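PDB 3F67: putative dienelactone hydrolase from Klebsiella pneumoniae subsp. pneumoniae MGH 78578, which probably acts as a hydrolase of the dienelactone hydrolase family, cleaving ester or lactone bonds, with a natural substrate that is not established. Local coordinates for residues A[31-36]-A[58-63]; A[21-26]-A[51-56]. All coordinates share one frame; numbering follows the deposited sequence.

Contact 1. Residues A[31-36]-A[58-63]; sequences PLPIVI and EGYLAI
Val35, Leu61 and Tyr60 bury the most surface where residues 31-36 run beside residues 58-63. Val35 meets the Tyr60 ring with one methyl: CG2 sits over a face of the ring, 3.5 Å from Tyr60 CD1. CG1 of Val35 is anti to the backbone N (chi1 180°), which leaves CG2 beside that N and facing the ring. Pro33 packs across the same ring at about a right angle, with its CG 3.6 Å from Tyr60 CD1 and its CB equally close. Tyr60 thus packs against both Val35 and Pro33, and Leu235 and Phe238 of helix 224-238 touch it too. Leu61 points to the other face of the sheet, together with Ile34 and Ile63. Its CB lies 4.0 Å from Leu32 CD1, and the two leucine side chains cross at about a right angle. Further along, Ile34 CG2 meets Ile63 CD1 at 4.2 Å.

The backbones are joined by three hydrogen bonds in parallel register. Leu61 N donates to Pro33 O at 2.9 Å. Val35 uses both of its polar backbone atoms: its N gives a bond to Leu61 O at 2.8 Å, and its O takes one from Ile63 N at 2.9 Å. Gly59 has a positive phi and closes the preceding helix with a Schellman motif, turning the chain into the strand. Strands 32-38 and 61-65, linked by helix 46-57, form a beta-alpha-beta crossover in the central, largely parallel sheet of the alpha/beta-hydrolase fold.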
ATOM      1  N   PRO A  31       0.379 -20.429 -10.731  1.00 19.43           N
ATOM      2  CA  PRO A  31      -0.164 -19.212 -10.126  1.00 17.22           C
ATOM      3  C   PRO A  31       0.852 -18.542  -9.205  1.00 16.28           C
ATOM      4  O   PRO A  31       1.546 -19.240  -8.426  1.00 16.32           O
ATOM      5  CB  PRO A  31      -1.349 -19.733  -9.313  1.00 17.25           C
ATOM      6  CG  PRO A  31      -1.765 -20.996 -10.049  1.00 18.99           C
ATOM      7  CD  PRO A  31      -0.426 -21.620 -10.396  1.00 20.70           C
ATOM      8  N   LEU A  32       0.909 -17.211  -9.257  1.00 13.38           N
ATOM      9  CA  LEU A  32       1.942 -16.435  -8.558  1.00 12.91           C
ATOM     10  C   LEU A  32       1.409 -15.841  -7.278  1.00 12.86           C
ATOM     11  O   LEU A  32       0.225 -15.504  -7.212  1.00 12.92           O
ATOM     12  CB  LEU A  32       2.414 -15.273  -9.466  1.00 12.54           C
ATOM     13  CG  LEU A  32       3.174 -15.750 -10.727  1.00 12.56           C
ATOM     14  CD1 LEU A  32       3.182 -14.567 -11.709  1.00 14.79           C
ATOM     15  CD2 LEU A  32       4.575 -16.132 -10.289  1.00 14.25           C
ATOM     16  N   PRO A  33       2.282 -15.655  -6.272  1.00 13.50           N
ATOM     17  CA  PRO A  33       1.863 -14.794  -5.145  1.00 13.94           C
ATOM     18  C   PRO A  33       1.605 -13.374  -5.681  1.00 13.12           C
ATOM     19  O   PRO A  33       2.338 -12.891  -6.609  1.00 13.20           O
ATOM     20  CB  PRO A  33       3.100 -14.810  -4.200  1.00 14.25           C
ATOM     21  CG  PRO A  33       4.280 -15.138  -5.139  1.00 14.26           C
ATOM     22  CD  PRO A  33       3.751 -15.956  -6.282  1.00 13.43           C
ATOM     23  N   ILE A  34       0.596 -12.698  -5.124  1.00 13.32           N
ATOM     24  CA  ILE A  34       0.153 -11.402  -5.633  1.00 13.42           C
ATOM     25  C   ILE A  34       0.551 -10.331  -4.638  1.00 14.60           C
ATOM     26  O   ILE A  34       0.267 -10.489  -3.444  1.00 14.71           O
ATOM     27  CB  ILE A  34      -1.398 -11.383  -5.715  1.00 13.56           C
ATOM     28  CG1 ILE A  34      -1.903 -12.520  -6.641  1.00 15.41           C
ATOM     29  CG2 ILE A  34      -1.923  -9.977  -6.102  1.00 14.59           C
ATOM     30  CD1 ILE A  34      -3.315 -12.939  -6.315  1.00 16.35           C
ATOM     31  N   VAL A  35       1.168  -9.239  -5.113  1.00 13.14           N
ATOM     32  CA  VAL A  35       1.317  -8.070  -4.236  1.00 13.89           C
ATOM     33  C   VAL A  35       0.513  -6.920  -4.854  1.00 14.29           C
ATOM     34  O   VAL A  35       0.884  -6.387  -5.924  1.00 15.16           O
ATOM     35  CB  VAL A  35       2.802  -7.642  -4.017  1.00 12.88           C
ATOM     36  CG1 VAL A  35       2.865  -6.391  -3.087  1.00 14.51           C
ATOM     37  CG2 VAL A  35       3.619  -8.802  -3.441  1.00 15.21           C
ATOM     38  N   ILE A  36      -0.550  -6.519  -4.173  1.00 12.72           N
ATOM     39  CA  ILE A  36      -1.241  -5.268  -4.590  1.00 14.66           C
ATOM     40  C   ILE A  36      -0.369  -4.112  -4.073  1.00 14.93           C
ATOM     41  O   ILE A  36       0.070  -4.145  -2.921  1.00 14.63           O
ATOM     42  CB  ILE A  36      -2.584  -5.225  -3.966  1.00 14.97           C
ATOM     43  CG1 ILE A  36      -3.468  -6.391  -4.510  1.00 16.48           C
ATOM     44  CG2 ILE A  36      -3.276  -3.857  -4.248  1.00 18.63           C
ATOM     45  CD1 ILE A  36      -4.859  -6.390  -3.857  1.00 19.07           C
ATOM     46  N   GLU A  58      11.385 -10.163  -7.953  1.00 17.02           N
ATOM     47  CA  GLU A  58      11.453 -11.075  -6.787  1.00 18.15           C
ATOM     48  C   GLU A  58      10.527 -12.260  -6.870  1.00 18.42           C
ATOM     49  O   GLU A  58      10.524 -13.115  -5.951  1.00 19.76           O
ATOM     50  CB  GLU A  58      11.158 -10.313  -5.479  1.00 18.42           C
ATOM     51  CG  GLU A  58      12.079  -9.104  -5.247  1.00 19.85           C
ATOM     52  CD  GLU A  58      13.521  -9.482  -4.912  1.00 23.65           C
ATOM     53  OE1 GLU A  58      13.809 -10.674  -4.666  1.00 22.26           O
ATOM     54  OE2 GLU A  58      14.374  -8.575  -4.896  1.00 24.63           O
ATOM     55  N   GLY A  59       9.690 -12.292  -7.919  1.00 16.58           N
ATOM     56  CA  GLY A  59       8.798 -13.428  -8.160  1.00 15.79           C
ATOM     57  C   GLY A  59       7.312 -13.184  -7.947  1.00 15.23           C
ATOM     58  O   GLY A  59       6.528 -14.140  -8.051  1.00 16.30           O
ATOM     59  N   TYR A  60       6.932 -11.920  -7.726  1.00 14.87           N
ATOM     60  CA  TYR A  60       5.541 -11.556  -7.450  1.00 13.84           C
ATOM     61  C   TYR A  60       4.811 -11.031  -8.704  1.00 14.96           C
ATOM     62  O   TYR A  60       5.441 -10.440  -9.608  1.00 15.00           O
ATOM     63  CB  TYR A  60       5.495 -10.444  -6.375  1.00 14.72           C
ATOM     64  CG  TYR A  60       5.985 -10.950  -5.064  1.00 13.73           C
ATOM     65  CD1 TYR A  60       5.157 -11.801  -4.282  1.00 14.36           C
ATOM     66  CD2 TYR A  60       7.256 -10.629  -4.582  1.00 15.65           C
ATOM     67  CE1 TYR A  60       5.619 -12.337  -3.077  1.00 14.65           C
ATOM     68  CE2 TYR A  60       7.698 -11.149  -3.379  1.00 15.82           C
ATOM     69  CZ  TYR A  60       6.872 -11.983  -2.628  1.00 16.69           C
ATOM     70  OH  TYR A  60       7.306 -12.515  -1.449  1.00 17.56           O
ATOM     71  N   LEU A  61       3.507 -11.295  -8.754  1.00 14.70           N
ATOM     72  CA  LEU A  61       2.580 -10.563  -9.663  1.00 14.09           C
ATOM     73  C   LEU A  61       2.209  -9.302  -8.896  1.00 14.04           C
ATOM     74  O   LEU A  61       1.420  -9.348  -7.929  1.00 14.07           O
ATOM     75  CB  LEU A  61       1.328 -11.404  -9.989  1.00 13.64           C
ATOM     76  CG  LEU A  61       0.122 -10.648 -10.623  1.00 13.65           C
ATOM     77  CD1 LEU A  61       0.582  -9.931 -11.896  1.00 14.06           C
ATOM     78  CD2 LEU A  61      -1.005 -11.692 -10.935  1.00 14.70           C
ATOM     79  N   ALA A  62       2.784  -8.176  -9.301  1.00 13.20           N
ATOM     80  CA  ALA A  62       2.570  -6.922  -8.574  1.00 13.10           C
ATOM     81  C   ALA A  62       1.632  -6.053  -9.383  1.00 13.43           C
ATOM     82  O   ALA A  62       1.831  -5.870 -10.607  1.00 14.31           O
ATOM     83  CB  ALA A  62       3.929  -6.173  -8.409  1.00 13.33           C
ATOM     84  N   ILE A  63       0.626  -5.524  -8.724  1.00 13.10           N
ATOM     85  CA  ILE A  63      -0.466  -4.785  -9.458  1.00 13.68           C
ATOM     86  C   ILE A  63      -0.728  -3.469  -8.755  1.00 14.67           C
ATOM     87  O   ILE A  63      -0.988  -3.474  -7.551  1.00 14.01           O
ATOM     88  CB  ILE A  63      -1.795  -5.606  -9.484  1.00 13.19           C
ATOM     89  CG1 ILE A  63      -1.562  -6.966 -10.159  1.00 13.83           C
ATOM     90  CG2 ILE A  63      -2.883  -4.821 -10.270  1.00 13.89           C
ATOM     91  CD1 ILE A  63      -2.643  -8.016  -9.744  1.00 17.32           C
TER

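Contact 2. Residues A[21-26]-A[51-56]; sequences YHARPK and LCRRLA
The Tyr21 ring has Cys52 at its edge, close to the ring plane, with Cys52 CB 3.9 Å from Tyr21 CD2. The other flat group is the Arg53 guanidinium, which meets the tyrosine hydroxyl with its own edge. Arg53 NH1 donates a hydrogen bond to Tyr21 OH at 3.0 Å, with an N-H...O angle of 161°. The oxygen lies practically in the guanidinium plane, while ring and guanidinium stand almost perpendicular, 87° apart. Tyr21 CG is anti to the backbone N (chi1 -178°), which carries the ring out to the helix. The Arg53 chain bends at chi3, and its CG and CD also pass close to the hydroxyl. The other end of the guanidinium is held as well: Arg53 NH2 makes a salt bridge with Glu46 OE2. These two bonds should restrict the rotation of the guanidinium.

Farther along the strand the contact is made by small residues. Ala23 CB lies 3.6 Å from Cys52 O and 3.7 Å from Ala56 CB. The Ala56 methyl also presses on the strand backbone, 3.4 Å from Arg24 N. Small side chains here let helix and strand come close: the axes of the two segments approach to 6.6 Å and run in roughly the same direction. Pro25 ends the contact, its CD 3.7 Å from Ala56 O. Arg24 points away from the helix, and its NH1 hydrogen-bonds to His110 O.

Strand 16-25 lies between strands 4-13 and 61-65 in the sheet, antiparallel to both. Helix 46-57 packs on one side of this region: Cys52 touches Val37 and Ala64, while Leu51 and Leu55 reach Trp231 of helix 224-238.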
ATOM      1  N   TYR A  21      -1.518  -0.907 -13.525  1.00 15.20           N
ATOM      2  CA  TYR A  21      -0.257  -1.369 -14.112  1.00 15.97           C
ATOM      3  C   TYR A  21       0.050  -2.705 -13.448  1.00 15.52           C
ATOM      4  O   TYR A  21      -0.243  -2.881 -12.262  1.00 14.74           O
ATOM      5  CB  TYR A  21       0.839  -0.364 -13.742  1.00 14.24           C
ATOM      6  CG  TYR A  21       2.212  -0.696 -14.335  1.00 15.11           C
ATOM      7  CD1 TYR A  21       2.482  -0.461 -15.688  1.00 17.53           C
ATOM      8  CD2 TYR A  21       3.220  -1.202 -13.529  1.00 14.40           C
ATOM      9  CE1 TYR A  21       3.755  -0.774 -16.230  1.00 18.45           C
ATOM     10  CE2 TYR A  21       4.478  -1.481 -14.034  1.00 16.72           C
ATOM     11  CZ  TYR A  21       4.733  -1.269 -15.387  1.00 17.55           C
ATOM     12  OH  TYR A  21       5.976  -1.556 -15.898  1.00 19.17           O
ATOM     13  N   HIS A  22       0.626  -3.636 -14.189  1.00 14.92           N
ATOM     14  CA  HIS A  22       1.014  -4.918 -13.582  1.00 16.29           C
ATOM     15  C   HIS A  22       2.343  -5.407 -14.110  1.00 16.00           C
ATOM     16  O   HIS A  22       2.703  -5.125 -15.262  1.00 17.76           O
ATOM     17  CB  HIS A  22      -0.092  -6.007 -13.751  1.00 16.42           C
ATOM     18  CG  HIS A  22      -0.398  -6.341 -15.182  1.00 18.56           C
ATOM     19  ND1 HIS A  22       0.134  -7.436 -15.833  1.00 23.31           N
ATOM     20  CD2 HIS A  22      -1.170  -5.702 -16.094  1.00 22.89           C
ATOM     21  CE1 HIS A  22      -0.277  -7.440 -17.093  1.00 25.49           C
ATOM     22  NE2 HIS A  22      -1.086  -6.410 -17.273  1.00 24.98           N
ATOM     23  N   ALA A  23       3.074  -6.125 -13.271  1.00 15.54           N
ATOM     24  CA  ALA A  23       4.377  -6.687 -13.663  1.00 15.33           C
ATOM     25  C   ALA A  23       4.469  -8.064 -13.042  1.00 15.21           C
ATOM     26  O   ALA A  23       3.961  -8.284 -11.929  1.00 14.41           O
ATOM     27  CB  ALA A  23       5.561  -5.786 -13.109  1.00 14.91           C
ATOM     28  N   ARG A  24       5.176  -8.974 -13.717  1.00 14.20           N
ATOM     29  CA  ARG A  24       5.331 -10.328 -13.166  1.00 15.30           C
ATOM     30  C   ARG A  24       6.566 -10.981 -13.769  1.00 16.01           C
ATOM     31  O   ARG A  24       7.062 -10.514 -14.805  1.00 15.73           O
ATOM     32  CB  ARG A  24       4.122 -11.188 -13.559  1.00 15.34           C
ATOM     33  CG  ARG A  24       4.056 -11.450 -15.074  1.00 15.25           C
ATOM     34  CD  ARG A  24       2.744 -12.156 -15.412  1.00 17.75           C
ATOM     35  NE  ARG A  24       1.614 -11.206 -15.405  1.00 17.74           N
ATOM     36  CZ  ARG A  24       0.330 -11.592 -15.420  1.00 19.81           C
ATOM     37  NH1 ARG A  24       0.023 -12.896 -15.442  1.00 17.89           N
ATOM     38  NH2 ARG A  24      -0.641 -10.681 -15.418  1.00 19.60           N
ATOM     39  N   PRO A  25       7.056 -12.053 -13.130  1.00 17.69           N
ATOM     40  CA  PRO A  25       8.146 -12.817 -13.774  1.00 18.82           C
ATOM     41  C   PRO A  25       7.721 -13.404 -15.120  1.00 20.95           C
ATOM     42  O   PRO A  25       6.579 -13.864 -15.278  1.00 19.77           O
ATOM     43  CB  PRO A  25       8.440 -13.961 -12.793  1.00 19.40           C
ATOM     44  CG  PRO A  25       7.400 -13.910 -11.737  1.00 19.15           C
ATOM     45  CD  PRO A  25       6.645 -12.614 -11.826  1.00 16.95           C
ATOM     46  N   LYS A  26       8.676 -13.497 -16.038  0.50 22.22           N
ATOM     47  CA  LYS A  26       8.424 -14.041 -17.374  0.50 25.56           C
ATOM     48  C   LYS A  26       7.933 -15.502 -17.489  0.50 27.13           C
ATOM     49  O   LYS A  26       6.868 -15.733 -18.059  0.50 27.85           O
ATOM     50  CB  LYS A  26       9.637 -13.822 -18.276  0.50 24.99           C
ATOM     51  CG  LYS A  26       9.343 -14.071 -19.745  0.50 27.23           C
ATOM     52  CD  LYS A  26      10.317 -13.289 -20.611  0.50 28.41           C
ATOM     53  CE  LYS A  26      11.398 -14.184 -21.197  0.50 29.01           C
ATOM     54  NZ  LYS A  26      11.009 -14.717 -22.523  0.50 27.96           N
ATOM     55  N   LEU A  51       8.426   0.309  -8.735  1.00 13.61           N
ATOM     56  CA  LEU A  51       8.256  -0.597  -7.618  1.00 13.94           C
ATOM     57  C   LEU A  51       7.573  -1.914  -8.024  1.00 14.35           C
ATOM     58  O   LEU A  51       7.961  -2.966  -7.514  1.00 14.99           O
ATOM     59  CB  LEU A  51       7.490   0.093  -6.455  1.00 13.54           C
ATOM     60  CG  LEU A  51       8.244   1.328  -5.875  1.00 14.74           C
ATOM     61  CD1 LEU A  51       7.424   1.864  -4.717  1.00 16.59           C
ATOM     62  CD2 LEU A  51       9.686   1.029  -5.421  1.00 16.29           C
ATOM     63  N   CYS A  52       6.547  -1.866  -8.893  1.00 13.29           N
ATOM     64  CA  CYS A  52       5.879  -3.101  -9.344  1.00 13.52           C
ATOM     65  C   CYS A  52       6.901  -3.972 -10.080  1.00 12.93           C
ATOM     66  O   CYS A  52       6.959  -5.195  -9.895  1.00 15.02           O
ATOM     67  CB  CYS A  52       4.737  -2.764 -10.320  1.00 12.58           C
ATOM     68  SG  CYS A  52       3.299  -2.043  -9.456  1.00 16.72           S
ATOM     69  N   ARG A  53       7.724  -3.333 -10.919  1.00 13.57           N
ATOM     70  CA  ARG A  53       8.741  -4.101 -11.648  1.00 13.10           C
ATOM     71  C   ARG A  53       9.784  -4.724 -10.687  1.00 13.75           C
ATOM     72  O   ARG A  53      10.194  -5.882 -10.893  1.00 14.80           O
ATOM     73  CB  ARG A  53       9.443  -3.219 -12.681  1.00 13.35           C
ATOM     74  CG  ARG A  53       8.507  -2.850 -13.815  1.00 12.84           C
ATOM     75  CD  ARG A  53       9.254  -2.142 -14.927  1.00 12.99           C
ATOM     76  NE  ARG A  53       9.869  -0.851 -14.570  1.00 15.34           N
ATOM     77  CZ  ARG A  53       9.309   0.339 -14.712  1.00 17.52           C
ATOM     78  NH1 ARG A  53       8.051   0.457 -15.142  1.00 16.51           N
ATOM     79  NH2 ARG A  53      10.039   1.440 -14.400  1.00 15.48           N
ATOM     80  N   ARG A  54      10.177  -3.975  -9.642  1.00 14.43           N
ATOM     81  CA  ARG A  54      11.128  -4.493  -8.645  1.00 13.99           C
ATOM     82  C   ARG A  54      10.546  -5.689  -7.897  1.00 14.85           C
ATOM     83  O   ARG A  54      11.257  -6.687  -7.640  1.00 14.24           O
ATOM     84  CB  ARG A  54      11.578  -3.370  -7.694  1.00 13.28           C
ATOM     85  CG  ARG A  54      12.483  -2.363  -8.425  1.00 15.17           C
ATOM     86  CD  ARG A  54      12.885  -1.225  -7.524  1.00 14.84           C
ATOM     87  NE  ARG A  54      13.450  -1.697  -6.256  1.00 15.77           N
ATOM     88  CZ  ARG A  54      13.514  -0.964  -5.155  1.00 17.08           C
ATOM     89  NH1 ARG A  54      13.122   0.304  -5.186  1.00 16.62           N
ATOM     90  NH2 ARG A  54      14.059  -1.483  -4.032  1.00 17.53           N
ATOM     91  N   LEU A  55       9.254  -5.621  -7.594  1.00 14.08           N
ATOM     92  CA  LEU A  55       8.575  -6.778  -6.950  1.00 14.32           C
ATOM     93  C   LEU A  55       8.488  -7.980  -7.886  1.00 14.88           C
ATOM     94  O   LEU A  55       8.648  -9.142  -7.447  1.00 15.24           O
ATOM     95  CB  LEU A  55       7.164  -6.371  -6.480  1.00 14.18           C
ATOM     96  CG  LEU A  55       7.162  -5.494  -5.202  1.00 15.73           C
ATOM     97  CD1 LEU A  55       5.791  -4.811  -4.987  1.00 17.30           C
ATOM     98  CD2 LEU A  55       7.538  -6.340  -3.970  1.00 17.04           C
ATOM     99  N   ALA A  56       8.234  -7.728  -9.169  1.00 14.83           N
ATOM    100  CA  ALA A  56       8.172  -8.819 -10.160  1.00 14.99           C
ATOM    101  C   ALA A  56       9.538  -9.525 -10.295  1.00 15.36           C
ATOM    102  O   ALA A  56       9.584 -10.728 -10.460  1.00 15.55           O
ATOM    103  CB  ALA A  56       7.708  -8.293 -11.513  1.00 14.10           C
TER

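Overall arrangement
The centres of contacts 1 and 2 are about 7 Å apart, and their segments alternate along the chain in the order 21-26, 31-36, 51-56, 58-63. Strand 61-65 lies between strands 16-25 and 32-38 in one sheet. The two contacts touch directly: Ala62 N lies 2.9 Å from Ala23 O, a probable hydrogen bond, and Ala62 CB packs 3.5 Å from Cys52 O. Helix 46-57, which supplies residues 51-56, connects the two strands of contact 1. Contact 2 therefore packs the crossover helix against the antiparallel neighbour of that unit. Where they meet, the pairing of strands 16-25 and 61-65 joins the N-terminal antiparallel strands to the parallel part of the sheet.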